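Local coordinates for protein gamma-glutamylcyclotransferase (Homo sapiens, PDB 3CRY) that catalyses the formation of 5-oxoproline from gamma-glutamyl dipeptides, releasing the free amino acid, and may contribute to glutathione homeostasis, at residues P36-F41 with V82-N87; L51-S56 with A133-Q138. The protein carries 1 engineered substitution. All coordinates share one frame; numbering follows the deposited sequence.

Contact 1: P36-F41 with V82-N87; sequences PSAAFF and VVWKMN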
ATOM      1  N   PRO A  36       6.615  15.555  17.687  1.00 10.38           N
ATOM      2  CA  PRO A  36       6.078  16.646  18.516  1.00 10.65           C
ATOM      3  C   PRO A  36       5.505  17.856  17.769  1.00 10.15           C
ATOM      4  O   PRO A  36       4.696  18.588  18.341  1.00 10.89           O
ATOM      5  CB  PRO A  36       7.255  17.051  19.424  1.00 10.65           C
ATOM      6  CG  PRO A  36       8.417  16.282  18.991  1.00 11.15           C
ATOM      7  CD  PRO A  36       8.055  15.325  17.901  1.00 10.39           C
ATOM      8  N   SER A  37       5.870  18.058  16.506  1.00 10.87           N
ATOM      9  CA  SER A  37       5.346  19.235  15.792  1.00 11.02           C
ATOM     10  C   SER A  37       4.092  18.938  14.927  1.00 10.81           C
ATOM     11  O   SER A  37       3.568  19.839  14.279  1.00 11.29           O
ATOM     12  CB  SER A  37       6.428  19.938  14.972  1.00 12.35           C
ATOM     13  OG  SER A  37       6.882  19.119  13.921  1.00 13.26           O
ATOM     14  N   ALA A  38       3.638  17.683  14.919  1.00  9.37           N
ATOM     15  CA  ALA A  38       2.370  17.331  14.255  1.00  9.08           C
ATOM     16  C   ALA A  38       1.244  18.221  14.782  1.00  9.09           C
ATOM     17  O   ALA A  38       1.131  18.453  15.992  1.00  9.93           O
ATOM     18  CB  ALA A  38       2.028  15.862  14.490  1.00  8.76           C
ATOM     19  N   ALA A  39       0.411  18.717  13.876  1.00  8.41           N
ATOM     20  CA  ALA A  39      -0.727  19.550  14.255  1.00  8.68           C
ATOM     21  C   ALA A  39      -2.031  18.944  13.751  1.00  8.58           C
ATOM     22  O   ALA A  39      -2.115  18.487  12.597  1.00  7.86           O
ATOM     23  CB  ALA A  39      -0.552  20.949  13.701  1.00  9.36           C
ATOM     24  N   PHE A  40      -3.049  18.915  14.610  1.00  8.14           N
ATOM     25  CA  PHE A  40      -4.382  18.462  14.192  1.00  8.63           C
ATOM     26  C   PHE A  40      -4.863  19.281  12.997  1.00  8.45           C
ATOM     27  O   PHE A  40      -4.806  20.516  13.021  1.00  9.46           O
ATOM     28  CB  PHE A  40      -5.404  18.596  15.333  1.00  8.45           C
ATOM     29  CG  PHE A  40      -6.817  18.203  14.931  1.00  8.99           C
ATOM     30  CD1 PHE A  40      -7.220  16.868  14.971  1.00  8.23           C
ATOM     31  CD2 PHE A  40      -7.737  19.171  14.496  1.00  9.41           C
ATOM     32  CE1 PHE A  40      -8.527  16.508  14.594  1.00  9.46           C
ATOM     33  CE2 PHE A  40      -9.044  18.814  14.108  1.00 10.29           C
ATOM     34  CZ  PHE A  40      -9.429  17.468  14.150  1.00  9.61           C
ATOM     35  N   PHE A  41      -5.342  18.577  11.965  1.00  8.27           N
ATOM     36  CA  PHE A  41      -5.871  19.216  10.750  1.00  9.00           C
ATOM     37  C   PHE A  41      -7.376  19.007  10.606  1.00  9.30           C
ATOM     38  O   PHE A  41      -8.119  19.982  10.484  1.00 10.08           O
ATOM     39  CB  PHE A  41      -5.103  18.728   9.520  1.00  9.14           C
ATOM     40  CG  PHE A  41      -5.431  19.461   8.239  1.00 11.03           C
ATOM     41  CD1 PHE A  41      -4.859  20.701   7.975  1.00 11.49           C
ATOM     42  CD2 PHE A  41      -6.249  18.875   7.275  1.00 13.32           C
ATOM     43  CE1 PHE A  41      -5.134  21.382   6.771  1.00 13.24           C
ATOM     44  CE2 PHE A  41      -6.538  19.543   6.072  1.00 15.16           C
ATOM     45  CZ  PHE A  41      -5.977  20.800   5.821  1.00 14.16           C
ATOM     46  N   VAL A  82      -7.894  10.544  11.935  1.00  6.06           N
ATOM     47  CA  VAL A  82      -7.468  11.931  12.151  1.00  6.32           C
ATOM     48  C   VAL A  82      -6.408  12.262  11.112  1.00  7.06           C
ATOM     49  O   VAL A  82      -5.449  11.494  10.934  1.00  7.19           O
ATOM     50  CB  VAL A  82      -6.850  12.152  13.570  1.00  7.43           C
ATOM     51  CG1 VAL A  82      -6.124  13.530  13.652  1.00  8.10           C
ATOM     52  CG2 VAL A  82      -7.944  12.034  14.645  1.00  6.82           C
ATOM     53  N   VAL A  83      -6.597  13.399  10.444  1.00  6.97           N
ATOM     54  CA  VAL A  83      -5.592  13.950   9.531  1.00  6.81           C
ATOM     55  C   VAL A  83      -4.706  14.911  10.323  1.00  7.28           C
ATOM     56  O   VAL A  83      -5.204  15.882  10.939  1.00  7.17           O
ATOM     57  CB  VAL A  83      -6.227  14.646   8.297  1.00  7.10           C
ATOM     58  CG1 VAL A  83      -5.146  15.216   7.416  1.00  7.18           C
ATOM     59  CG2 VAL A  83      -7.105  13.631   7.496  1.00  6.80           C
ATOM     60  N   TRP A  84      -3.401  14.627  10.298  1.00  7.18           N
ATOM     61  CA  TRP A  84      -2.374  15.468  10.915  1.00  6.71           C
ATOM     62  C   TRP A  84      -1.582  16.241   9.865  1.00  7.94           C
ATOM     63  O   TRP A  84      -1.195  15.683   8.837  1.00  8.29           O
ATOM     64  CB  TRP A  84      -1.382  14.610  11.722  1.00  7.30           C
ATOM     65  CG  TRP A  84      -2.007  13.860  12.872  1.00  5.90           C
ATOM     66  CD1 TRP A  84      -2.409  12.555  12.870  1.00  7.18           C
ATOM     67  CD2 TRP A  84      -2.310  14.376  14.179  1.00  7.25           C
ATOM     68  NE1 TRP A  84      -2.947  12.220  14.093  1.00  4.55           N
ATOM     69  CE2 TRP A  84      -2.898  13.317  14.918  1.00  7.31           C
ATOM     70  CE3 TRP A  84      -2.125  15.628  14.802  1.00  6.28           C
ATOM     71  CZ2 TRP A  84      -3.326  13.471  16.266  1.00  8.02           C
ATOM     72  CZ3 TRP A  84      -2.553  15.785  16.139  1.00  5.78           C
ATOM     73  CH2 TRP A  84      -3.155  14.703  16.851  1.00  7.50           C
ATOM     74  N   LYS A  85      -1.313  17.520  10.136  1.00  8.58           N
ATOM     75  CA  LYS A  85      -0.418  18.296   9.271  1.00 10.67           C
ATOM     76  C   LYS A  85       0.991  18.234   9.844  1.00 11.08           C
ATOM     77  O   LYS A  85       1.215  18.549  11.029  1.00 11.27           O
ATOM     78  CB  LYS A  85      -0.884  19.751   9.198  1.00 11.28           C
ATOM     79  CG  LYS A  85      -0.111  20.607   8.195  1.00 14.56           C
ATOM     80  CD  LYS A  85      -0.699  22.016   8.228  1.00 19.74           C
ATOM     81  CE  LYS A  85      -0.368  22.801   6.981  1.00 24.45           C
ATOM     82  NZ  LYS A  85      -0.729  24.238   7.209  1.00 26.57           N
ATOM     83  N   MET A  86       1.937  17.828   9.004  1.00 12.39           N
ATOM     84  CA  MET A  86       3.327  17.656   9.423  1.00 14.96           C
ATOM     85  C   MET A  86       4.290  18.325   8.447  1.00 14.98           C
ATOM     86  O   MET A  86       3.947  18.519   7.267  1.00 14.70           O
ATOM     87  CB  MET A  86       3.627  16.162   9.545  1.00 14.11           C
ATOM     88  CG  MET A  86       2.912  15.509  10.733  1.00 17.85           C
ATOM     89  SD  MET A  86       3.117  13.716  10.805  1.00 20.72           S
ATOM     90  CE  MET A  86       4.825  13.631  11.293  1.00 21.95           C
ATOM     91  N   ASN A  87       5.480  18.692   8.917  1.00 16.15           N
ATOM     92  CA  ASN A  87       6.499  19.234   8.013  0.50 16.81           C
ATOM     93  C   ASN A  87       7.136  18.142   7.158  1.00 16.92           C
ATOM     94  O   ASN A  87       7.356  17.026   7.625  1.00 15.99           O
ATOM     95  CB  ASN A  87       7.579  20.018   8.764  0.50 17.36           C
ATOM     96  CG  ASN A  87       8.444  20.849   7.823  0.50 18.43           C
ATOM     97  OD1 ASN A  87       9.364  20.336   7.185  0.50 21.72           O
ATOM     98  ND2 ASN A  87       8.134  22.133   7.718  0.50 19.79           N
TER
HETATM   99  O   HOH W   1       5.830  17.622  11.770  1.00 16.00           O
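The indole of W84 lies against the start of strand 39-46, its six-membered rim meeting both side chain and backbone. CE3 of W84 comes 3.4 Å from N of F40, and CZ3 of W84 lies 4.1 Å from CB of F40. CG of W84 stands anti to its own carbonyl carbon (chi1 -62°), which carries the ring across to the neighbouring strand, and the indole N-H is satisfied by a hydrogen bond from NE1 to N25 O. V82 CG1 sits over one face of the indole, offset toward the rim, and the same methyl meets F40 CD1 at 3.8 Å; the F40 and V82 side chains cross at about a right angle. Next to the indole, the methyl of A38 packs on CG of M86, 3.9 Å away, while helix 28-34 adds I31 against both A38 and W84. Away from this group, the F41 ring runs alongside V83, with CD2 of F41 3.8 Å from CG1 of V83.

The backbone edge is zipped by three hydrogen bonds. A39 and K85 form a hydrogen-bonded pair, K85 N reaching A39 O at 2.8 Å in the carbonyl plane, and A39 N returning a bond to K85 O. F41 N then binds V83 O, more bent at 144°. F40 and W84 make the non-hydrogen-bonded pair between them. At the polar end one water links S37 OG to N87 N. This is antiparallel pairing inside the five-stranded sheet, where strand 77-87 lies between 39-46 and 16-21; W84 also touches A21 of the inferred substrate-binding segment.

Contact 2: L51-S56 with A133-Q138; sequences LDFGNS and APPSPQ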
ATOM      1  N   LEU A  51     -10.965  -1.782   9.011  1.00  7.64           N
ATOM      2  CA  LEU A  51      -9.936  -1.820  10.055  1.00  7.31           C
ATOM      3  C   LEU A  51      -9.697  -3.270  10.520  1.00  7.44           C
ATOM      4  O   LEU A  51     -10.649  -4.045  10.697  1.00  7.56           O
ATOM      5  CB  LEU A  51     -10.404  -0.956  11.248  1.00  7.39           C
ATOM      6  CG  LEU A  51      -9.458  -0.792  12.445  1.00  8.37           C
ATOM      7  CD1 LEU A  51      -8.273   0.087  12.096  1.00  9.49           C
ATOM      8  CD2 LEU A  51     -10.217  -0.206  13.622  1.00  8.45           C
ATOM      9  N   ASP A  52      -8.437  -3.641  10.737  1.00  6.75           N
ATOM     10  CA  ASP A  52      -8.102  -4.972  11.238  1.00  6.44           C
ATOM     11  C   ASP A  52      -6.917  -4.793  12.196  1.00  6.31           C
ATOM     12  O   ASP A  52      -6.357  -3.685  12.314  1.00  6.35           O
ATOM     13  CB  ASP A  52      -7.746  -5.926  10.084  1.00  6.03           C
ATOM     14  CG  ASP A  52      -7.746  -7.400  10.482  1.00  9.15           C
ATOM     15  OD1 ASP A  52      -8.231  -7.781  11.579  1.00 10.79           O
ATOM     16  OD2 ASP A  52      -7.222  -8.193   9.671  1.00 10.21           O
ATOM     17  N   PHE A  53      -6.577  -5.862  12.915  1.00  6.20           N
ATOM     18  CA  PHE A  53      -5.400  -5.877  13.801  1.00  6.07           C
ATOM     19  C   PHE A  53      -4.607  -7.136  13.556  1.00  6.20           C
ATOM     20  O   PHE A  53      -5.181  -8.204  13.356  1.00  7.05           O
ATOM     21  CB  PHE A  53      -5.799  -5.775  15.300  1.00  5.82           C
ATOM     22  CG  PHE A  53      -6.518  -4.492  15.635  1.00  5.15           C
ATOM     23  CD1 PHE A  53      -7.882  -4.347  15.349  1.00  5.31           C
ATOM     24  CD2 PHE A  53      -5.823  -3.397  16.153  1.00  5.75           C
ATOM     25  CE1 PHE A  53      -8.548  -3.144  15.612  1.00  6.77           C
ATOM     26  CE2 PHE A  53      -6.482  -2.185  16.446  1.00  5.08           C
ATOM     27  CZ  PHE A  53      -7.854  -2.056  16.170  1.00  6.21           C
ATOM     28  N   GLY A  54      -3.284  -7.010  13.569  1.00  6.72           N
ATOM     29  CA  GLY A  54      -2.467  -8.193  13.359  1.00  7.64           C
ATOM     30  C   GLY A  54      -1.012  -8.076  13.712  1.00  7.67           C
ATOM     31  O   GLY A  54      -0.530  -7.026  14.163  1.00  7.40           O
ATOM     32  N   ASN A  55      -0.329  -9.186  13.475  1.00  7.70           N
ATOM     33  CA  ASN A  55       1.093  -9.339  13.726  1.00  8.78           C
ATOM     34  C   ASN A  55       1.798  -9.295  12.381  1.00  9.44           C
ATOM     35  O   ASN A  55       1.742 -10.260  11.603  1.00  9.36           O
ATOM     36  CB  ASN A  55       1.337 -10.676  14.431  1.00  9.07           C
ATOM     37  CG  ASN A  55       0.712 -10.721  15.820  1.00 10.98           C
ATOM     38  OD1 ASN A  55       0.586  -9.690  16.484  1.00 11.19           O
ATOM     39  ND2 ASN A  55       0.286 -11.918  16.252  1.00 11.85           N
ATOM     40  N   SER A  56       2.431  -8.164  12.093  1.00  9.59           N
ATOM     41  CA  SER A  56       3.052  -7.987  10.780  1.00  9.32           C
ATOM     42  C   SER A  56       4.259  -8.907  10.681  1.00  9.98           C
ATOM     43  O   SER A  56       5.043  -9.015  11.625  1.00  9.51           O
ATOM     44  CB  SER A  56       3.457  -6.520  10.563  1.00 10.02           C
ATOM     45  OG  SER A  56       3.650  -6.263   9.178  1.00 10.80           O
ATOM     46  N   ALA A 133      -4.733 -10.755  14.516  1.00 10.49           N
ATOM     47  CA  ALA A 133      -4.619 -11.018  15.962  1.00  9.35           C
ATOM     48  C   ALA A 133      -5.176  -9.838  16.747  1.00  9.42           C
ATOM     49  O   ALA A 133      -4.925  -8.676  16.389  1.00  7.38           O
ATOM     50  CB  ALA A 133      -3.185 -11.288  16.372  1.00  9.06           C
ATOM     51  N   PRO A 134      -5.918 -10.133  17.835  1.00  9.19           N
ATOM     52  CA  PRO A 134      -6.532  -9.043  18.602  1.00  9.40           C
ATOM     53  C   PRO A 134      -5.531  -8.091  19.264  1.00  8.05           C
ATOM     54  O   PRO A 134      -4.437  -8.516  19.679  1.00  8.45           O
ATOM     55  CB  PRO A 134      -7.376  -9.756  19.672  1.00  9.68           C
ATOM     56  CG  PRO A 134      -7.314 -11.205  19.378  1.00 12.01           C
ATOM     57  CD  PRO A 134      -6.233 -11.475  18.368  1.00  9.94           C
ATOM     58  N   PRO A 135      -5.922  -6.806  19.403  1.00  7.70           N
ATOM     59  CA  PRO A 135      -5.043  -5.845  20.065  1.00  7.11           C
ATOM     60  C   PRO A 135      -5.008  -6.081  21.579  1.00  6.78           C
ATOM     61  O   PRO A 135      -5.943  -6.684  22.139  1.00  6.67           O
ATOM     62  CB  PRO A 135      -5.723  -4.491  19.783  1.00  6.82           C
ATOM     63  CG  PRO A 135      -7.220  -4.845  19.653  1.00  6.03           C
ATOM     64  CD  PRO A 135      -7.209  -6.203  18.975  1.00  7.74           C
ATOM     65  N   SER A 136      -3.936  -5.627  22.221  1.00  6.10           N
ATOM     66  CA  SER A 136      -3.895  -5.617  23.700  1.00  6.79           C
ATOM     67  C   SER A 136      -4.910  -4.613  24.283  1.00  7.01           C
ATOM     68  O   SER A 136      -5.311  -3.655  23.617  1.00  6.58           O
ATOM     69  CB  SER A 136      -2.487  -5.275  24.199  1.00  6.84           C
ATOM     70  OG  SER A 136      -2.189  -3.924  23.863  1.00  5.94           O
ATOM     71  N   PRO A 137      -5.343  -4.832  25.540  1.00  7.17           N
ATOM     72  CA  PRO A 137      -6.188  -3.807  26.159  1.00  6.68           C
ATOM     73  C   PRO A 137      -5.571  -2.405  26.144  1.00  6.98           C
ATOM     74  O   PRO A 137      -6.284  -1.421  25.896  1.00  7.49           O
ATOM     75  CB  PRO A 137      -6.393  -4.336  27.598  1.00  7.92           C
ATOM     76  CG  PRO A 137      -6.310  -5.862  27.423  1.00  6.41           C
ATOM     77  CD  PRO A 137      -5.190  -6.035  26.388  1.00  7.43           C
ATOM     78  N   GLN A 138      -4.268  -2.310  26.385  1.00  7.19           N
ATOM     79  CA  GLN A 138      -3.583  -1.016  26.397  1.00  7.09           C
ATOM     80  C   GLN A 138      -3.650  -0.305  25.038  1.00  7.18           C
ATOM     81  O   GLN A 138      -3.971   0.898  24.956  1.00  6.93           O
ATOM     82  CB  GLN A 138      -2.149  -1.192  26.897  1.00  8.46           C
ATOM     83  CG  GLN A 138      -2.080  -1.786  28.346  1.00 11.13           C
ATOM     84  CD  GLN A 138      -2.053  -3.330  28.370  1.00 13.58           C
ATOM     85  OE1 GLN A 138      -2.404  -3.975  27.395  1.00 16.30           O
ATOM     86  NE2 GLN A 138      -1.592  -3.913  29.492  1.00 18.58           N
TER
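P135 lies over one face of the F53 ring in a CH-pi contact, its CG 4.1 Å from the ring centroid and only 12° off the ring normal. The pyrrolidine edge spreads across the phenyl: CB of P135 reaches CD2 of F53 at 3.8 Å, and CD of P135 comes equally near CG of F53. With chi1 at -62° the phenyl turns back beside the F53 backbone N, opposite the carbonyl carbon, and there meets P135. Nearer the strand, A133 N donates to F53 O at 2.8 Å, nearly straight at the hydrogen but tilted 35° from the carbonyl plane. The methyl of A133 meets the amide of N55, with ND2 of N55 3.5 Å from CB of A133.

The hydrogen bond carries on the antiparallel pairing of strands 49-56 and 130-132 in the three-stranded sheet, just where the chain leaves its edge strand and heads for helix 137-149. With an alanine here in place of F53 the phenyl is gone, and P135 is likely to lose its CH-pi partner and a gap to open beside Y139 and I143 of that helix, which also touch the ring. D52 helps place F53 through a weak bond from F53 N to D52 OD1 (2.9 Å), while D52 OD2 is held by Y130 OH. Farther out, S136 takes the N-cap position of helix 137-149, its OG bonding to N of Y139, an inferred substrate-binding residue, and to O of W64.

In the fold
Contacts 1 and 2 occupy opposite sides of the chain's centre, with their own centres 24 Å apart and nearest atoms about 10 Å apart, so they do not touch. Each belongs to a different antiparallel sheet: contact 1 joins neighbouring strands of the five-stranded one, whereas contact 2 leads from the three-stranded one into helix 137-149. Their segments alternate along the chain, 36-41, 51-56, 82-87 and 133-138, and the consecutive strands 39-46 and 49-56 carry the chain from the first sheet to the second. Both contacts lie near inferred substrate-binding residues, A21 at contact 1 and Y139 at contact 2, consistent with a substrate site built from both parts of the fold.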